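Local coordinates for type III secretion system effector protein ExoU (Pseudomonas fluorescens, PDB 4QMK) that probably acts as a patatin-like phospholipase toxin delivered by type III secretion, reaching the host plasma membrane through a domain that binds phosphatidylinositol 4,5-bisphosphate, at residues A[47-52]-A[458-463]; A[451-456]-A[468-473]; A[595-600]-A[623-628]. All blocks are in the same frame, centred on the assembly; numbering follows the deposited sequence.

Contact 1 (A[47-52]-A[458-463]); sequences LSIYRH and VDLQND
Arg51, at the end of strand 47-51, reaches out to Asp463, which sits just beyond helix 450-461, and the two side chains meet from opposite directions in a salt bridge. The CB of Arg51 already points toward the other segment. CG stands anti to the backbone N (chi1 172°), and CD carries on nearly straight, which extends the chain toward the turn after helix 450-461; along the way the side chain touches Leu38 and Ala465. A bend at chi3 then turns the guanidinium so that its edge meets the carboxylate. CZ comes within 3.5 Å of Asp463 OD2, and each terminal nitrogen takes its own oxygen. NH1 gives a hydrogen bond to Asp463 OD2 at 3.0 Å; the oxygen lies nearly in the guanidinium plane and is approached on its syn side, with NH1 standing 26° out of the carboxylate plane. NH2 bonds to Asp463 OD1 at 2.5 Å, a modelled length too short for its exact value to be trusted, though the pairing is clear. The two flat groups are not coplanar: their planes are 35° apart. Asp463 is also the N-cap of helix 464-491, where its OD2 takes the backbone N of Gly466 and therefore serves two donors. Two residues earlier on the strand, Ile49 CD1 meets Leu460 CD1 at 4.4 Å, a looser apolar touch between buried side chains. Together they tie the small antiparallel sheet that includes strand 47-51 to the turn between helices 450-461 and 464-491. Gripped by both arginine nitrogens and by the N of Gly466 at the helix start, the carboxylate is probably held in orientation and stabilised in its charged form.

Contact 2 (A[451-456]-A[468-473]); sequences QMLASV and EALRFR
Leu453 and Leu470 mark the nearest backbone approach of the two helical segments, with their CA atoms 8.3 Å apart; 451-456 belongs to helix 450-461 and 468-473 to the next helix, 464-491, after a very short turn. The segments run in roughly opposite directions, obliquely to each other, as the arms of a helical hairpin. Leu453 is directed toward the other segment and works with both of its methyls. CD1 lies against Leu470 CD2 at a modelled 3.3 Å, nearer than methyls usually come, so the exact spacing is doubtful; the two leucines slide past each other in opposite directions. CD2 turns instead to Arg473, whose chain folds back at chi2 and chi3 (both -74°) and lays its guanidinium flat beneath the methyl. That methyl sits over the centre of one face, 3.5 Å from Arg473 CZ and 3.7 Å from Arg473 CG. NH2 of the same guanidinium hydrogen-bonds to Met448 O and forms a salt bridge with Asp450. Val445 and Met448 also pack on Leu453. The weakly hydrated guanidinium face thus takes the leucine methyl between the helices, while the bonds to NH2 probably help offset the cost of burying the cation and steady its plane.

Contact 3 (A[595-600]-A[623-628]); sequences VELLQR and KHYRAR
This is a largely apolar packing contact between a helix flank and a helix end, where Leu597 and Leu598 of helix 592-606 meet His624 and Tyr625 as the chain leaves helix 611-624. It lies within the ExoU C-terminal family region, at the seam between successive helices. Leu597, with CG anti to its own N (chi1 175°), extends directly toward the departing chain and presses mainly on backbone. Its CD2 rests 3.6 Å from Tyr625 N and also 4.0 Å from Tyr625 CB, while CD1 stays 4.1 Å from His624 CB. The leucine and the histidine cross at about a right angle, and only the CB end of the histidine is involved; its ring carries Lys623 CG over one face. Tyr625 is the first residue to abandon helical angles, and chi1 of -176° swings the ring so that CE1 comes to Leu598 CD1, 4.1 Å away. Leu597 CD2 and Leu598 CD1 both lie at the ring edge, near its plane. Leu598 also packs on Ile581, Ser584 and Leu585 of helix 555-585, and Tyr625 touches Thr640 and Val641 of helix 639-646, so four helices converge here. The far end of the tyrosine is polar and well served: its OH hydrogen-bonds to Gln590 and Ser584. Dispersion along the ring edge and hydrogen bonding at the hydroxyl therefore probably help fix the ring, while Asn594 ND2 bonds to Arg626 O and holds the departing chain.

In the fold
Contacts 1 and 2 share helix 450-461 and its turn into helix 464-491; their centres lie 11 Å apart, and they join directly where Leu47 packs on Val456 and Met452, and Leu460 on Leu470. Contact 2 is the buried one. Contact 1 is only partly buried and adds charge pairing where the sheet reaches the turn between the helices. Arginine appears in both, using its edge toward a carboxylate in one and its face toward a methyl in the other. Contact 3 stands apart, about 52 Å from contact 1 between centres, in the C-terminal helices. Partly buried as well, it relies across its segments on apolar packing rather than ions.

Contact 1 (A[47-52]-A[458-463])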
# COMPACT_ATOMS: atom_id res chain seq x y z
N LEU A 47 39.27 -22.79 -0.36
CA LEU A 47 39.87 -21.90 -1.28
C LEU A 47 41.36 -22.14 -1.38
O LEU A 47 42.03 -22.15 -0.35
CB LEU A 47 39.64 -20.48 -0.83
CG LEU A 47 40.42 -19.42 -1.61
CD1 LEU A 47 39.81 -19.28 -2.98
CD2 LEU A 47 40.34 -18.10 -0.88
N SER A 48 41.86 -22.28 -2.61
CA SER A 48 43.28 -22.42 -2.86
C SER A 48 43.71 -21.43 -3.95
O SER A 48 42.95 -21.13 -4.88
CB SER A 48 43.63 -23.81 -3.32
OG SER A 48 43.37 -24.81 -2.34
N ILE A 49 44.95 -20.96 -3.83
CA ILE A 49 45.48 -20.01 -4.75
C ILE A 49 46.89 -20.40 -5.13
O ILE A 49 47.73 -20.57 -4.23
CB ILE A 49 45.56 -18.64 -4.11
CG1 ILE A 49 44.19 -18.19 -3.64
CG2 ILE A 49 46.09 -17.62 -5.13
CD1 ILE A 49 44.20 -16.82 -2.98
N TYR A 50 47.15 -20.53 -6.44
CA TYR A 50 48.49 -20.90 -6.95
C TYR A 50 48.99 -19.82 -7.90
O TYR A 50 48.17 -19.18 -8.59
CB TYR A 50 48.46 -22.21 -7.74
CG TYR A 50 47.95 -23.44 -7.01
CD1 TYR A 50 46.59 -23.79 -7.06
CD2 TYR A 50 48.81 -24.30 -6.37
CE1 TYR A 50 46.11 -24.92 -6.39
CE2 TYR A 50 48.36 -25.41 -5.72
CZ TYR A 50 47.00 -25.71 -5.72
OH TYR A 50 46.57 -26.85 -5.09
N ARG A 51 50.30 -19.64 -7.96
CA ARG A 51 50.90 -18.69 -8.90
C ARG A 51 51.92 -19.36 -9.81
O ARG A 51 52.77 -20.12 -9.35
CB ARG A 51 51.55 -17.51 -8.17
CG ARG A 51 52.35 -16.58 -9.10
CD ARG A 51 52.62 -15.19 -8.52
NE ARG A 51 53.29 -15.33 -7.25
CZ ARG A 51 53.11 -14.52 -6.22
NH1 ARG A 51 52.30 -13.47 -6.27
NH2 ARG A 51 53.76 -14.80 -5.11
N HIS A 52 51.83 -19.07 -11.10
CA HIS A 52 52.79 -19.59 -12.09
C HIS A 52 53.98 -18.64 -12.21
O HIS A 52 54.05 -17.63 -11.53
CB HIS A 52 52.07 -19.74 -13.46
CG HIS A 52 50.99 -20.77 -13.45
ND1 HIS A 52 49.68 -20.48 -13.17
CD2 HIS A 52 51.04 -22.10 -13.68
CE1 HIS A 52 48.95 -21.59 -13.22
NE2 HIS A 52 49.76 -22.59 -13.53
N VAL A 458 46.02 -13.79 6.12
CA VAL A 458 47.31 -13.99 6.79
C VAL A 458 48.29 -14.63 5.84
O VAL A 458 49.42 -14.17 5.73
CB VAL A 458 47.28 -14.73 8.16
CG1 VAL A 458 46.06 -14.31 8.99
CG2 VAL A 458 47.33 -16.24 8.00
N ASP A 459 47.84 -15.63 5.10
CA ASP A 459 48.71 -16.32 4.14
C ASP A 459 49.18 -15.36 3.03
O ASP A 459 50.34 -15.36 2.63
CB ASP A 459 47.97 -17.50 3.50
CG ASP A 459 47.54 -18.56 4.52
OD1 ASP A 459 48.39 -19.01 5.30
OD2 ASP A 459 46.35 -18.99 4.50
N LEU A 460 48.26 -14.52 2.57
CA LEU A 460 48.59 -13.57 1.50
C LEU A 460 49.50 -12.43 1.91
O LEU A 460 50.27 -11.94 1.07
CB LEU A 460 47.32 -12.99 0.89
CG LEU A 460 46.58 -13.99 -0.00
CD1 LEU A 460 45.43 -13.29 -0.65
CD2 LEU A 460 47.53 -14.52 -1.05
N GLN A 461 49.43 -12.03 3.19
CA GLN A 461 50.35 -11.03 3.78
C GLN A 461 51.78 -11.42 3.62
O GLN A 461 52.64 -10.56 3.54
CB GLN A 461 50.13 -10.86 5.29
CG GLN A 461 49.20 -9.73 5.68
CD GLN A 461 49.73 -8.38 5.25
OE1 GLN A 461 50.92 -8.06 5.42
NE2 GLN A 461 48.85 -7.56 4.69
N ASN A 462 52.05 -12.72 3.62
CA ASN A 462 53.42 -13.23 3.50
C ASN A 462 53.96 -13.19 2.07
O ASN A 462 55.08 -13.60 1.83
CB ASN A 462 53.51 -14.67 4.03
CG ASN A 462 53.07 -14.77 5.47
OD1 ASN A 462 53.32 -13.89 6.28
ND2 ASN A 462 52.38 -15.86 5.80
N ASP A 463 53.17 -12.70 1.13
CA ASP A 463 53.62 -12.53 -0.23
C ASP A 463 53.63 -11.04 -0.53
O ASP A 463 52.69 -10.35 -0.14
CB ASP A 463 52.65 -13.22 -1.15
CG ASP A 463 53.11 -13.20 -2.59
OD1 ASP A 463 54.17 -13.82 -2.87
OD2 ASP A 463 52.42 -12.58 -3.43

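Contact 2 (A[451-456]-A[468-473])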
# COMPACT_ATOMS: atom_id res chain seq x y z
N GLN A 451 34.55 -11.14 3.19
CA GLN A 451 34.65 -12.35 3.98
C GLN A 451 35.72 -13.30 3.44
O GLN A 451 36.58 -13.79 4.19
CB GLN A 451 33.30 -13.07 4.02
CG GLN A 451 33.29 -14.25 4.98
CD GLN A 451 31.89 -14.83 5.19
OE1 GLN A 451 31.29 -15.40 4.26
NE2 GLN A 451 31.37 -14.71 6.41
N MET A 452 35.68 -13.55 2.14
CA MET A 452 36.62 -14.46 1.49
C MET A 452 38.02 -13.92 1.63
O MET A 452 38.94 -14.68 1.91
CB MET A 452 36.21 -14.73 0.02
CG MET A 452 37.18 -15.53 -0.81
SD MET A 452 36.51 -16.05 -2.42
CE MET A 452 35.41 -17.34 -1.85
N LEU A 453 38.19 -12.61 1.47
CA LEU A 453 39.52 -12.01 1.60
C LEU A 453 40.06 -12.13 3.00
O LEU A 453 41.25 -12.41 3.18
CB LEU A 453 39.51 -10.56 1.16
CG LEU A 453 40.83 -9.80 1.12
CD1 LEU A 453 41.81 -10.50 0.22
CD2 LEU A 453 40.56 -8.42 0.58
N ALA A 454 39.19 -11.92 3.99
CA ALA A 454 39.62 -12.11 5.38
C ALA A 454 40.12 -13.54 5.63
O ALA A 454 41.07 -13.73 6.41
CB ALA A 454 38.49 -11.76 6.34
N SER A 455 39.50 -14.53 4.99
CA SER A 455 39.90 -15.94 5.13
C SER A 455 41.35 -16.21 4.81
O SER A 455 41.96 -17.07 5.43
CB SER A 455 39.16 -16.83 4.13
OG SER A 455 37.80 -16.57 4.14
N VAL A 456 41.87 -15.52 3.80
CA VAL A 456 43.20 -15.80 3.28
C VAL A 456 44.20 -14.72 3.54
O VAL A 456 45.31 -14.75 3.05
CB VAL A 456 43.13 -15.99 1.77
CG1 VAL A 456 42.27 -17.19 1.43
CG2 VAL A 456 42.59 -14.76 1.07
N GLU A 468 50.44 -5.83 -1.12
CA GLU A 468 50.05 -4.63 -1.87
C GLU A 468 48.58 -4.70 -2.20
O GLU A 468 47.88 -3.69 -2.06
CB GLU A 468 50.88 -4.48 -3.17
CG GLU A 468 50.59 -3.24 -4.04
CD GLU A 468 49.37 -3.38 -5.00
OE1 GLU A 468 49.00 -4.50 -5.49
OE2 GLU A 468 48.77 -2.32 -5.28
N ALA A 469 48.10 -5.87 -2.62
CA ALA A 469 46.67 -6.05 -2.90
C ALA A 469 45.82 -5.91 -1.63
O ALA A 469 44.78 -5.22 -1.67
CB ALA A 469 46.41 -7.41 -3.55
N LEU A 470 46.20 -6.55 -0.53
CA LEU A 470 45.47 -6.35 0.75
C LEU A 470 45.48 -4.87 1.19
O LEU A 470 44.50 -4.36 1.71
CB LEU A 470 46.02 -7.23 1.89
CG LEU A 470 45.81 -8.74 1.72
CD1 LEU A 470 46.67 -9.55 2.64
CD2 LEU A 470 44.36 -9.16 1.89
N ARG A 471 46.58 -4.19 0.97
CA ARG A 471 46.66 -2.79 1.36
C ARG A 471 45.64 -1.99 0.60
O ARG A 471 44.95 -1.17 1.19
CB ARG A 471 48.07 -2.23 1.13
CG ARG A 471 48.36 -0.92 1.81
CD ARG A 471 48.39 -1.04 3.32
NE ARG A 471 49.19 0.03 3.98
CZ ARG A 471 48.72 1.23 4.34
NH1 ARG A 471 47.45 1.57 4.15
NH2 ARG A 471 49.52 2.10 4.90
N PHE A 472 45.53 -2.20 -0.71
CA PHE A 472 44.55 -1.43 -1.47
C PHE A 472 43.17 -1.67 -0.93
O PHE A 472 42.36 -0.75 -0.85
CB PHE A 472 44.57 -1.79 -2.96
CG PHE A 472 43.40 -1.22 -3.72
CD1 PHE A 472 43.44 0.05 -4.21
CD2 PHE A 472 42.23 -1.97 -3.88
CE1 PHE A 472 42.36 0.58 -4.89
CE2 PHE A 472 41.13 -1.45 -4.54
CZ PHE A 472 41.20 -0.17 -5.07
N ARG A 473 42.88 -2.92 -0.57
CA ARG A 473 41.54 -3.22 -0.04
C ARG A 473 41.31 -2.59 1.31
O ARG A 473 40.21 -2.11 1.55
CB ARG A 473 41.26 -4.71 0.03
CG ARG A 473 40.98 -5.32 -1.35
CD ARG A 473 39.61 -4.95 -1.88
NE ARG A 473 38.56 -5.71 -1.17
CZ ARG A 473 38.16 -6.92 -1.51
NH1 ARG A 473 38.69 -7.54 -2.53
NH2 ARG A 473 37.23 -7.53 -0.79

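Contact 3 (A[595-600]-A[623-628])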
# COMPACT_ATOMS: atom_id res chain seq x y z
N VAL A 595 7.56 -17.70 -31.68
CA VAL A 595 8.37 -18.35 -30.62
C VAL A 595 9.84 -18.03 -30.83
O VAL A 595 10.57 -17.67 -29.91
CB VAL A 595 8.12 -19.90 -30.61
CG1 VAL A 595 9.10 -20.67 -29.76
CG2 VAL A 595 6.71 -20.17 -30.13
N GLU A 596 10.27 -18.12 -32.07
CA GLU A 596 11.65 -17.82 -32.45
C GLU A 596 11.96 -16.34 -32.14
O GLU A 596 12.99 -16.03 -31.57
CB GLU A 596 11.79 -18.12 -33.93
CG GLU A 596 13.18 -18.03 -34.52
CD GLU A 596 13.19 -18.48 -35.99
OE1 GLU A 596 12.10 -18.46 -36.66
OE2 GLU A 596 14.27 -18.87 -36.49
N LEU A 597 11.05 -15.44 -32.51
CA LEU A 597 11.22 -13.99 -32.29
C LEU A 597 11.34 -13.67 -30.78
O LEU A 597 12.27 -13.00 -30.36
CB LEU A 597 10.02 -13.25 -32.88
CG LEU A 597 9.95 -11.75 -32.64
CD1 LEU A 597 10.99 -11.04 -33.49
CD2 LEU A 597 8.59 -11.22 -32.97
N LEU A 598 10.40 -14.18 -29.99
CA LEU A 598 10.40 -14.00 -28.55
C LEU A 598 11.64 -14.58 -27.87
O LEU A 598 12.20 -13.96 -26.95
CB LEU A 598 9.14 -14.59 -27.96
CG LEU A 598 7.88 -13.82 -28.38
CD1 LEU A 598 6.63 -14.52 -27.92
CD2 LEU A 598 7.86 -12.40 -27.87
N GLN A 599 12.07 -15.76 -28.31
CA GLN A 599 13.29 -16.34 -27.79
C GLN A 599 14.52 -15.47 -28.11
O GLN A 599 15.32 -15.20 -27.22
CB GLN A 599 13.50 -17.76 -28.28
CG GLN A 599 12.73 -18.80 -27.47
CD GLN A 599 12.75 -20.18 -28.12
OE1 GLN A 599 12.96 -20.31 -29.34
NE2 GLN A 599 12.51 -21.19 -27.34
N ARG A 600 14.63 -15.02 -29.35
CA ARG A 600 15.71 -14.13 -29.73
C ARG A 600 15.67 -12.85 -28.85
O ARG A 600 16.72 -12.37 -28.38
CB ARG A 600 15.64 -13.78 -31.21
CG ARG A 600 16.77 -12.86 -31.62
CD ARG A 600 17.12 -12.62 -33.10
NE ARG A 600 18.33 -11.77 -33.10
CZ ARG A 600 18.87 -11.17 -34.17
NH1 ARG A 600 18.35 -11.30 -35.38
NH2 ARG A 600 19.97 -10.42 -34.00
N LYS A 623 7.52 -4.54 -34.47
CA LYS A 623 7.62 -4.62 -35.91
C LYS A 623 7.29 -5.99 -36.53
O LYS A 623 6.69 -6.06 -37.60
CB LYS A 623 9.01 -4.24 -36.32
CG LYS A 623 9.22 -4.10 -37.80
CD LYS A 623 10.58 -3.46 -38.09
CE LYS A 623 10.69 -2.94 -39.52
NZ LYS A 623 11.97 -2.16 -39.69
N HIS A 624 7.65 -7.07 -35.83
CA HIS A 624 7.49 -8.40 -36.39
C HIS A 624 6.50 -9.33 -35.72
O HIS A 624 6.10 -10.31 -36.34
CB HIS A 624 8.84 -9.09 -36.37
CG HIS A 624 9.90 -8.37 -37.11
ND1 HIS A 624 10.08 -8.50 -38.47
CD2 HIS A 624 10.88 -7.55 -36.67
CE1 HIS A 624 11.11 -7.75 -38.84
NE2 HIS A 624 11.62 -7.18 -37.77
N TYR A 625 6.16 -9.10 -34.47
CA TYR A 625 5.25 -10.02 -33.80
C TYR A 625 3.93 -10.03 -34.55
O TYR A 625 3.45 -8.98 -34.85
CB TYR A 625 4.97 -9.58 -32.40
CG TYR A 625 4.13 -10.54 -31.64
CD1 TYR A 625 4.68 -11.57 -31.01
CD2 TYR A 625 2.76 -10.39 -31.56
CE1 TYR A 625 3.92 -12.49 -30.31
CE2 TYR A 625 1.99 -11.26 -30.81
CZ TYR A 625 2.58 -12.32 -30.19
OH TYR A 625 1.83 -13.22 -29.45
N ARG A 626 3.38 -11.21 -34.87
CA ARG A 626 2.10 -11.35 -35.58
C ARG A 626 0.98 -12.04 -34.76
O ARG A 626 1.15 -13.18 -34.34
CB ARG A 626 2.33 -12.24 -36.79
CG ARG A 626 3.37 -11.75 -37.79
CD ARG A 626 2.98 -10.46 -38.49
NE ARG A 626 1.64 -10.56 -39.04
CZ ARG A 626 1.21 -9.93 -40.13
NH1 ARG A 626 2.03 -9.13 -40.83
NH2 ARG A 626 -0.06 -10.14 -40.56
N ALA A 627 -0.17 -11.40 -34.60
CA ALA A 627 -1.33 -12.00 -33.88
C ALA A 627 -2.49 -12.40 -34.79
O ALA A 627 -2.54 -11.97 -35.94
CB ALA A 627 -1.84 -11.02 -32.86
N ARG A 628 -3.43 -13.22 -34.31
CA ARG A 628 -4.60 -13.57 -35.13
C ARG A 628 -5.68 -12.58 -34.79
O ARG A 628 -5.71 -12.07 -33.66
CB ARG A 628 -5.16 -15.00 -34.89
CG ARG A 628 -4.16 -16.14 -34.92
CD ARG A 628 -3.84 -16.73 -36.29
NE ARG A 628 -4.93 -17.57 -36.76
CZ ARG A 628 -4.81 -18.53 -37.70
NH1 ARG A 628 -3.63 -18.82 -38.26
NH2 ARG A 628 -5.88 -19.21 -38.05